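NADH dehydrogenase, putative (Plasmodium falciparum, PDB 5JWC) probably passes electrons from NADH through bound FAD to ubiquinone, as a type II NADH dehydrogenase of the malaria parasite that is bound by the quinolone RYL-552. Local coordinates at residues A[467-472]-A[476-481]; A[199-204]-A[236-241]; A[365-370]-A[404-409]. One frame throughout, in Å; residues are numbered along the deposited sequence.

Interaction 1. Residues A[467-472]-A[476-481]. With 4W0 (5-fluoro-3-methyl-2-{4-[4-(trifluoromethoxy)benzyl]phenyl}quinolin-4(1H)-one), chain M.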
# COMPACT_ATOMS: atom_id res chain seq x y z
N HIS A 467 -3.75 -15.22 20.72
CA HIS A 467 -4.24 -16.46 20.11
C HIS A 467 -5.68 -16.79 20.48
O HIS A 467 -6.23 -17.77 19.99
CB HIS A 467 -3.35 -17.66 20.50
CG HIS A 467 -1.92 -17.48 20.12
ND1 HIS A 467 -1.05 -16.68 20.83
CD2 HIS A 467 -1.20 -18.00 19.09
CE1 HIS A 467 0.14 -16.71 20.26
NE2 HIS A 467 0.08 -17.50 19.20
N GLN A 468 -6.30 -15.97 21.32
CA GLN A 468 -7.65 -16.27 21.79
C GLN A 468 -8.76 -15.72 20.88
O GLN A 468 -8.85 -14.52 20.59
CB GLN A 468 -7.84 -15.73 23.21
CG GLN A 468 -6.72 -16.09 24.17
CD GLN A 468 -6.51 -17.59 24.29
OE1 GLN A 468 -7.44 -18.34 24.58
NE2 GLN A 468 -5.28 -18.04 24.05
N VAL A 469 -9.60 -16.64 20.41
CA VAL A 469 -10.78 -16.31 19.64
C VAL A 469 -12.03 -16.71 20.43
O VAL A 469 -12.07 -17.78 21.04
CB VAL A 469 -10.78 -17.02 18.28
CG1 VAL A 469 -12.18 -16.96 17.64
CG2 VAL A 469 -9.72 -16.39 17.33
N VAL A 470 -13.03 -15.83 20.45
CA VAL A 470 -14.32 -16.17 21.03
C VAL A 470 -15.38 -16.22 19.93
O VAL A 470 -15.25 -15.55 18.89
CB VAL A 470 -14.76 -15.19 22.11
CG1 VAL A 470 -13.76 -15.20 23.26
CG2 VAL A 470 -14.90 -13.77 21.52
N ALA A 471 -16.41 -17.03 20.14
CA ALA A 471 -17.48 -17.12 19.16
C ALA A 471 -18.80 -17.38 19.87
O ALA A 471 -18.89 -18.22 20.77
CB ALA A 471 -17.20 -18.19 18.15
N ASP A 472 -19.82 -16.63 19.46
CA ASP A 472 -21.17 -16.74 19.97
C ASP A 472 -22.02 -17.23 18.81
O ASP A 472 -22.36 -16.45 17.93
CB ASP A 472 -21.65 -15.39 20.51
CG ASP A 472 -23.09 -15.40 21.00
OD1 ASP A 472 -23.63 -14.29 21.25
OD2 ASP A 472 -23.69 -16.48 21.12
N TYR A 476 -23.58 -23.07 20.23
CA TYR A 476 -22.19 -23.20 20.75
C TYR A 476 -21.68 -21.86 21.24
O TYR A 476 -22.05 -20.83 20.68
CB TYR A 476 -21.20 -23.70 19.67
CG TYR A 476 -21.64 -24.88 18.87
CD1 TYR A 476 -22.19 -24.72 17.61
CD2 TYR A 476 -21.49 -26.18 19.38
CE1 TYR A 476 -22.62 -25.83 16.87
CE2 TYR A 476 -21.89 -27.29 18.65
CZ TYR A 476 -22.46 -27.10 17.40
OH TYR A 476 -22.87 -28.21 16.69
N GLU A 477 -20.83 -21.88 22.27
CA GLU A 477 -19.96 -20.74 22.56
C GLU A 477 -18.51 -21.21 22.56
O GLU A 477 -18.19 -22.28 23.11
CB GLU A 477 -20.24 -20.07 23.90
CG GLU A 477 -21.67 -19.62 24.16
CD GLU A 477 -21.82 -19.06 25.56
OE1 GLU A 477 -20.85 -18.40 26.04
OE2 GLU A 477 -22.90 -19.28 26.17
N LEU A 478 -17.65 -20.41 21.95
CA LEU A 478 -16.21 -20.66 21.96
C LEU A 478 -15.54 -19.60 22.83
O LEU A 478 -15.83 -18.40 22.73
CB LEU A 478 -15.67 -20.66 20.53
CG LEU A 478 -14.17 -20.78 20.31
CD1 LEU A 478 -13.64 -22.10 20.86
CD2 LEU A 478 -13.88 -20.68 18.82
N LYS A 479 -14.66 -20.05 23.73
CA LYS A 479 -14.02 -19.11 24.64
C LYS A 479 -12.51 -19.33 24.69
O LYS A 479 -11.96 -19.76 25.71
CB LYS A 479 -14.64 -19.21 26.04
CG LYS A 479 -16.13 -18.81 26.07
CD LYS A 479 -16.82 -19.23 27.38
CE LYS A 479 -16.86 -20.73 27.53
NZ LYS A 479 -17.48 -21.10 28.82
N GLY A 480 -11.84 -19.05 23.58
CA GLY A 480 -10.40 -19.19 23.50
C GLY A 480 -9.93 -20.63 23.40
O GLY A 480 -10.68 -21.50 23.00
N GLY A 481 -8.67 -20.87 23.77
CA GLY A 481 -8.10 -22.19 23.66
C GLY A 481 -7.25 -22.36 22.41
O GLY A 481 -7.38 -21.58 21.46
C1 4W0 M . -6.50 -12.86 13.91
C2 4W0 M . -5.31 -12.55 14.59
C3 4W0 M . -4.43 -13.57 14.97
C4 4W0 M . -4.72 -14.92 14.68
C5 4W0 M . -5.91 -15.23 14.01
C6 4W0 M . -6.80 -14.21 13.62
O1 4W0 M . 3.13 -12.31 24.53
C7 4W0 M . -3.76 -16.01 15.09
C8 4W0 M . -2.54 -15.67 15.80
C9 4W0 M . -2.25 -14.25 16.09
C10 4W0 M . -1.03 -13.76 16.85
C11 4W0 M . -0.83 -14.14 18.17
C12 4W0 M . 0.26 -13.67 18.90
C13 4W0 M . 1.11 -12.78 18.28
C14 4W0 M . 0.90 -12.37 16.99
C15 4W0 M . -0.18 -12.84 16.27
O2 4W0 M . -4.00 -17.17 14.84
N 4W0 M . -3.18 -13.23 15.69
C16 4W0 M . 2.32 -12.18 18.91
C17 4W0 M . 2.49 -12.21 20.41
C18 4W0 M . 1.51 -11.70 21.25
C19 4W0 M . 1.72 -11.74 22.63
C20 4W0 M . 2.91 -12.26 23.14
C21 4W0 M . 3.90 -12.75 22.28
C22 4W0 M . 3.68 -12.72 20.92
C23 4W0 M . -1.59 -16.78 16.20
F1 4W0 M . -6.19 -16.50 13.73
C24 4W0 M . 2.62 -13.45 25.19
F2 4W0 M . 1.29 -13.42 25.09
F3 4W0 M . 2.98 -13.40 26.48
F4 4W0 M . 3.12 -14.55 24.60
O HOH W 1 -5.91 -20.38 19.36

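Interaction 2. Residues A[199-204]-A[236-241]. With FAD (flavin-adenine dinucleotide), chain C.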
# COMPACT_ATOMS: atom_id res chain seq x y z
N THR A 199 -15.37 -4.29 16.89
CA THR A 199 -14.29 -3.58 16.20
C THR A 199 -13.25 -3.01 17.16
O THR A 199 -12.05 -3.25 16.99
CB THR A 199 -14.82 -2.45 15.34
OG1 THR A 199 -15.64 -3.02 14.32
CG2 THR A 199 -13.66 -1.71 14.70
N GLY A 200 -13.72 -2.25 18.15
CA GLY A 200 -12.84 -1.69 19.16
C GLY A 200 -12.03 -2.77 19.87
O GLY A 200 -10.82 -2.63 20.07
N VAL A 201 -12.69 -3.86 20.22
CA VAL A 201 -12.03 -4.96 20.88
C VAL A 201 -10.97 -5.58 19.97
O VAL A 201 -9.84 -5.82 20.41
CB VAL A 201 -13.05 -6.04 21.32
CG1 VAL A 201 -12.34 -7.34 21.63
CG2 VAL A 201 -13.84 -5.54 22.54
N GLU A 202 -11.31 -5.82 18.70
CA GLU A 202 -10.35 -6.46 17.79
C GLU A 202 -9.16 -5.56 17.44
O GLU A 202 -8.04 -6.04 17.33
CB GLU A 202 -11.07 -6.94 16.53
CG GLU A 202 -12.00 -8.13 16.86
CD GLU A 202 -12.62 -8.79 15.64
OE1 GLU A 202 -13.32 -8.08 14.88
OE2 GLU A 202 -12.39 -10.01 15.43
N VAL A 203 -9.40 -4.27 17.27
CA VAL A 203 -8.31 -3.33 17.02
C VAL A 203 -7.35 -3.31 18.21
O VAL A 203 -6.14 -3.33 18.04
CB VAL A 203 -8.83 -1.90 16.75
CG1 VAL A 203 -7.67 -0.87 16.76
CG2 VAL A 203 -9.60 -1.87 15.43
N THR A 204 -7.91 -3.28 19.42
CA THR A 204 -7.10 -3.28 20.63
C THR A 204 -6.25 -4.56 20.72
O THR A 204 -5.06 -4.51 21.00
CB THR A 204 -8.00 -3.12 21.91
OG1 THR A 204 -8.75 -1.90 21.82
CG2 THR A 204 -7.16 -3.10 23.18
N ASN A 236 -19.59 -4.02 29.98
CA ASN A 236 -19.07 -5.21 29.28
C ASN A 236 -18.33 -4.91 27.97
O ASN A 236 -18.86 -4.21 27.11
CB ASN A 236 -20.22 -6.17 28.96
CG ASN A 236 -20.79 -6.87 30.19
OD1 ASN A 236 -20.17 -6.92 31.24
ND2 ASN A 236 -21.98 -7.43 30.04
N LEU A 237 -17.15 -5.48 27.79
CA LEU A 237 -16.60 -5.57 26.43
C LEU A 237 -17.44 -6.63 25.69
O LEU A 237 -17.92 -7.57 26.32
CB LEU A 237 -15.13 -5.97 26.45
CG LEU A 237 -14.26 -4.99 27.22
CD1 LEU A 237 -12.83 -5.51 27.27
CD2 LEU A 237 -14.35 -3.64 26.54
N LEU A 238 -17.60 -6.47 24.38
CA LEU A 238 -18.43 -7.37 23.57
C LEU A 238 -19.82 -7.59 24.21
O LEU A 238 -20.18 -8.73 24.52
CB LEU A 238 -17.74 -8.73 23.38
CG LEU A 238 -16.38 -8.75 22.67
CD1 LEU A 238 -15.90 -10.18 22.49
CD2 LEU A 238 -16.49 -8.04 21.31
N PRO A 239 -20.58 -6.50 24.41
CA PRO A 239 -21.86 -6.61 25.13
C PRO A 239 -22.93 -7.41 24.37
O PRO A 239 -23.83 -7.95 25.01
CB PRO A 239 -22.30 -5.15 25.32
CG PRO A 239 -21.66 -4.40 24.17
CD PRO A 239 -20.31 -5.11 23.98
N THR A 240 -22.82 -7.53 23.05
CA THR A 240 -23.79 -8.32 22.29
C THR A 240 -23.48 -9.83 22.27
O THR A 240 -24.26 -10.61 21.73
CB THR A 240 -23.88 -7.84 20.84
OG1 THR A 240 -22.63 -8.11 20.19
CG2 THR A 240 -24.18 -6.33 20.78
N PHE A 241 -22.35 -10.21 22.84
CA PHE A 241 -21.98 -11.62 22.99
C PHE A 241 -22.52 -12.06 24.36
O PHE A 241 -23.16 -11.27 25.06
CB PHE A 241 -20.46 -11.82 22.91
CG PHE A 241 -19.87 -11.62 21.53
CD1 PHE A 241 -19.22 -12.67 20.89
CD2 PHE A 241 -19.96 -10.41 20.88
CE1 PHE A 241 -18.67 -12.50 19.62
CE2 PHE A 241 -19.42 -10.23 19.61
CZ PHE A 241 -18.78 -11.27 18.98
PA FAD C . -21.11 -0.86 2.96
O1A FAD C . -20.37 0.09 3.86
O2A FAD C . -20.56 -2.24 2.97
O5B FAD C . -21.16 -0.28 1.46
C5B FAD C . -21.67 1.00 1.17
C4B FAD C . -21.18 1.34 -0.23
O4B FAD C . -21.86 2.49 -0.69
C3B FAD C . -19.68 1.67 -0.24
O3B FAD C . -19.11 1.11 -1.40
C2B FAD C . -19.66 3.18 -0.39
O2B FAD C . -18.50 3.59 -1.07
C1B FAD C . -20.91 3.37 -1.23
N9A FAD C . -21.49 4.72 -1.20
C8A FAD C . -21.54 5.59 -0.14
N7A FAD C . -22.18 6.71 -0.56
C5A FAD C . -22.54 6.56 -1.85
C6A FAD C . -23.20 7.39 -2.74
N6A FAD C . -23.69 8.56 -2.32
N1A FAD C . -23.43 6.95 -4.02
C2A FAD C . -23.00 5.70 -4.41
N3A FAD C . -22.34 4.87 -3.53
C4A FAD C . -22.10 5.31 -2.27
N1 FAD C . -20.63 -7.16 10.03
C2 FAD C . -20.75 -8.49 10.32
O2 FAD C . -21.80 -9.07 10.05
N3 FAD C . -19.71 -9.19 10.91
C4 FAD C . -18.52 -8.57 11.20
O4 FAD C . -17.61 -9.23 11.72
C4X FAD C . -18.38 -7.22 10.90
N5 FAD C . -17.21 -6.56 11.18
C5X FAD C . -17.09 -5.21 10.86
C6 FAD C . -15.90 -4.55 11.12
C7 FAD C . -15.76 -3.20 10.82
C7M FAD C . -14.45 -2.52 11.13
C8 FAD C . -16.81 -2.51 10.23
C8M FAD C . -16.67 -1.05 9.90
C9 FAD C . -18.01 -3.17 9.97
C9A FAD C . -18.15 -4.53 10.27
N10 FAD C . -19.33 -5.20 10.01
C10 FAD C . -19.44 -6.53 10.31
C1' FAD C . -20.51 -4.48 9.43
C2' FAD C . -20.58 -4.45 7.92
O2' FAD C . -19.40 -3.88 7.43
C3' FAD C . -21.74 -3.53 7.55
O3' FAD C . -22.93 -3.94 8.18
C4' FAD C . -21.87 -3.61 6.04
O4' FAD C . -20.79 -2.89 5.51
C5' FAD C . -23.18 -3.03 5.53
O5' FAD C . -23.22 -3.23 4.13
P FAD C . -23.73 -2.05 3.17
O1P FAD C . -23.76 -2.55 1.74
O2P FAD C . -25.05 -1.59 3.71
O3P FAD C . -22.66 -0.85 3.39

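Interaction 3. Residues A[365-370]-A[404-409]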
# COMPACT_ATOMS: atom_id res chain seq x y z
N ASN A 365 -62.15 -22.97 15.26
CA ASN A 365 -62.90 -21.76 15.62
C ASN A 365 -62.29 -20.97 16.79
O ASN A 365 -62.77 -19.88 17.12
CB ASN A 365 -64.36 -22.08 15.93
CG ASN A 365 -65.10 -22.66 14.73
OD1 ASN A 365 -65.17 -23.87 14.55
ND2 ASN A 365 -65.65 -21.78 13.91
N LYS A 366 -61.24 -21.52 17.41
CA LYS A 366 -60.67 -20.90 18.61
C LYS A 366 -59.35 -20.19 18.35
O LYS A 366 -58.33 -20.83 18.08
CB LYS A 366 -60.49 -21.95 19.71
CG LYS A 366 -59.91 -23.27 19.23
CD LYS A 366 -59.97 -24.32 20.34
CE LYS A 366 -59.56 -23.74 21.69
NZ LYS A 366 -59.74 -24.74 22.79
N LEU A 367 -59.38 -18.86 18.46
CA LEU A 367 -58.20 -18.03 18.23
C LEU A 367 -57.23 -18.12 19.41
O LEU A 367 -57.39 -17.42 20.40
CB LEU A 367 -58.58 -16.57 18.01
CG LEU A 367 -59.73 -16.26 17.07
CD1 LEU A 367 -60.13 -14.81 17.17
CD2 LEU A 367 -59.31 -16.61 15.65
N THR A 368 -56.25 -19.01 19.29
CA THR A 368 -55.23 -19.19 20.31
C THR A 368 -53.87 -18.88 19.69
O THR A 368 -53.73 -18.90 18.47
CB THR A 368 -55.22 -20.62 20.87
OG1 THR A 368 -54.80 -21.52 19.84
CG2 THR A 368 -56.63 -21.02 21.33
N SER A 369 -52.87 -18.60 20.52
CA SER A 369 -51.53 -18.35 20.01
C SER A 369 -50.98 -19.63 19.38
O SER A 369 -50.18 -19.57 18.45
CB SER A 369 -50.61 -17.84 21.12
OG SER A 369 -50.37 -18.83 22.09
N GLU A 370 -51.44 -20.78 19.86
CA GLU A 370 -50.99 -22.04 19.28
C GLU A 370 -51.58 -22.24 17.90
O GLU A 370 -50.93 -22.81 17.01
CB GLU A 370 -51.35 -23.22 20.18
CG GLU A 370 -50.57 -24.47 19.84
CD GLU A 370 -49.07 -24.26 19.96
OE1 GLU A 370 -48.33 -24.85 19.13
OE2 GLU A 370 -48.62 -23.50 20.85
N GLN A 404 -61.29 -8.97 19.04
CA GLN A 404 -60.60 -7.76 19.48
C GLN A 404 -59.29 -8.06 20.24
O GLN A 404 -58.28 -7.37 20.09
CB GLN A 404 -61.52 -6.91 20.36
CG GLN A 404 -60.88 -5.62 20.84
CD GLN A 404 -60.54 -4.68 19.70
OE1 GLN A 404 -61.40 -4.37 18.87
NE2 GLN A 404 -59.29 -4.23 19.65
N GLN A 405 -59.32 -9.11 21.07
CA GLN A 405 -58.15 -9.51 21.84
C GLN A 405 -57.08 -10.04 20.89
O GLN A 405 -55.89 -9.81 21.10
CB GLN A 405 -58.52 -10.57 22.88
CG GLN A 405 -59.40 -10.05 24.02
CD GLN A 405 -59.90 -11.16 24.92
OE1 GLN A 405 -59.84 -12.35 24.58
NE2 GLN A 405 -60.40 -10.78 26.09
N PHE A 406 -57.52 -10.75 19.86
CA PHE A 406 -56.61 -11.29 18.86
C PHE A 406 -55.94 -10.15 18.10
O PHE A 406 -54.73 -10.16 17.88
CB PHE A 406 -57.37 -12.20 17.89
CG PHE A 406 -56.47 -12.97 16.98
CD1 PHE A 406 -55.59 -13.92 17.49
CD2 PHE A 406 -56.48 -12.74 15.61
CE1 PHE A 406 -54.75 -14.63 16.66
CE2 PHE A 406 -55.64 -13.45 14.78
CZ PHE A 406 -54.77 -14.40 15.30
N HIS A 407 -56.75 -9.16 17.74
CA HIS A 407 -56.27 -7.93 17.12
C HIS A 407 -55.16 -7.31 17.98
O HIS A 407 -54.09 -6.96 17.48
CB HIS A 407 -57.44 -6.96 16.94
CG HIS A 407 -57.03 -5.58 16.54
ND1 HIS A 407 -56.94 -5.18 15.22
CD2 HIS A 407 -56.68 -4.51 17.29
CE1 HIS A 407 -56.56 -3.92 15.17
NE2 HIS A 407 -56.40 -3.48 16.41
N ASP A 408 -55.42 -7.19 19.28
CA ASP A 408 -54.43 -6.60 20.18
C ASP A 408 -53.16 -7.44 20.27
O ASP A 408 -52.06 -6.90 20.40
CB ASP A 408 -55.02 -6.42 21.58
CG ASP A 408 -56.11 -5.36 21.63
OD1 ASP A 408 -56.23 -4.57 20.66
OD2 ASP A 408 -56.82 -5.30 22.64
N TYR A 409 -53.31 -8.76 20.22
CA TYR A 409 -52.19 -9.68 20.24
C TYR A 409 -51.33 -9.51 18.99
O TYR A 409 -50.11 -9.43 19.07
CB TYR A 409 -52.68 -11.12 20.34
CG TYR A 409 -51.57 -12.14 20.53
CD1 TYR A 409 -50.75 -12.11 21.66
CD2 TYR A 409 -51.38 -13.17 19.61
CE1 TYR A 409 -49.75 -13.07 21.85
CE2 TYR A 409 -50.38 -14.13 19.80
CZ TYR A 409 -49.57 -14.07 20.92
OH TYR A 409 -48.57 -15.02 21.09

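Interaction 1. Residues A[467-472]-A[476-481]
A471 and L478 form the antiparallel hydrogen-bonded pair of a beta hairpin: A471 N donates to L478 O (3.0 Å) and L478 N to A471 O (2.8 Å), the second nearly straight at 169°. V470–K479 and D472–E477 flank them as non-hydrogen-bonded pairs. Beyond K479 the chain leaves the strand, and G480 N still reaches V469 O (2.8 Å), but bent to 141°.

One bond comes from a side chain. Q468 OE1 accepts G481 N at 2.9 Å; a bend at chi2 (-57°) carries the amide back to the glycine, and NE2 is held by N466 O, so both ends of the amide are fixed. A water also bridges H467 O and G481 O.

The apolar side-chain contacts between the strands lie on the face of V469, A471 and L478, where A471 CB meets L478 CB at 3.8 Å and V469 lies more loosely against L478. Helix 484-495, through F487 and W488, covers this face.

H467 belongs to the inhibitor pocket: C11 of the inhibitor's inner phenyl ring lies 3.4 Å above the H467 ring plane, toward its rim, while H467 CD2 approaches the quinolone methyl C23 at 3.2 Å.

The chemistry implies a hairpin whose open end, away from the turn, is fastened mainly by the Q468 amide, beside an imidazole that meets the inhibitor through ring and methyl contacts.

Interaction 2. Residues A[199-204]-A[236-241]
V201 CG2 packs into the corner between two consecutive leucines, meeting L238 CD2 at 3.8 Å and L237 CB at 4.1 Å. With CG1 turned anti to the backbone N (chi1 163°), the other methyl, CG2, is left as the touching branch. The V201 and L238 side chains cross at about a right angle, and with two residue pairs in touch the contact is a small patch.

L238 uses its two methyls differently. CD2 serves V201, while CD1 stands over the centre of the F241 ring, 4.2 Å above its plane. A type I turn, with F241 N hydrogen-bonded to L238 O (3.1 Å), brings the two residues together.

Around this core, I230 and F253 pack on both V201 and L237, while L237 O is held by S246 OG. L238 pairs through its backbone with G196, in the glycine-rich turn leading into helix 198-218. On that helix, G200 O is gripped from opposite faces of its plane by T204 N and by T204 OG1, the latter at 2.8 Å. At its start T199 OG1 touches the flavin methyl C7M at 3.4 Å, and E202 OE2 accepts Y463 N.

G200 fits a GxGxxG pattern, consistent with a second Rossmann-type dinucleotide site. The contact itself is purely apolar: shape and van der Waals fit join helix to loop, and the polar bonds that position it come from around the core.

Interaction 3. Residues A[365-370]-A[404-409]
L367 lies across the base of the F406 side chain, the two crossing at about a right angle. Its CD1 rests 3.9 Å from F406 CB, and its CB is 4.0 Å from F406 CD1, so the leucine spans the stem and the near side of the ring in an oblique approach. One helical turn on, Y409 repeats the gesture toward S369: Y409 OH comes within 3.5 Å of S369 CB, with the ring again oblique.

Both aromatic side chains leave helix 403-416 with CG anti to the backbone N (chi1 -170° for F406, -173° for Y409), which directs both rings toward segment 365-370. The polar ends look elsewhere for partners: Y409 OH is hydrogen-bonded to N396 O and W391 NE1, and S369 OG to K398 N, so these buried hydroxyls are satisfied. I358 and I359 of helix 355-361 close over F406.

T368 is the N-cap of helix 369-374, its OG1 hydrogen-bonded to A371 N. The result is a small, mainly apolar core around L367 and F406, between a capped helix start and the side of helix 403-416, part of the helical insertion domain of PfNDH2.

Overall arrangement
Following the chain, interaction 2 comes first, tying the start of helix 198-218 to the loop after strand 227-232 and closing a loop that holds most of that helix. Interaction 3 follows, folding residues 365-409 back on themselves within the helical insertion. Interaction 1 is last and most local, a hairpin in the C-terminal domain. The three are in series; none nests or crosses. Interactions 1 and 2 nevertheless touch: V470 CG2 packs on L238 CD1 at 3.9 Å, and D472 lies against F241, so the C-terminal sheet is keyed to the dinucleotide-binding part. Interaction 3 stands apart, its nearest atoms about 25 Å from either.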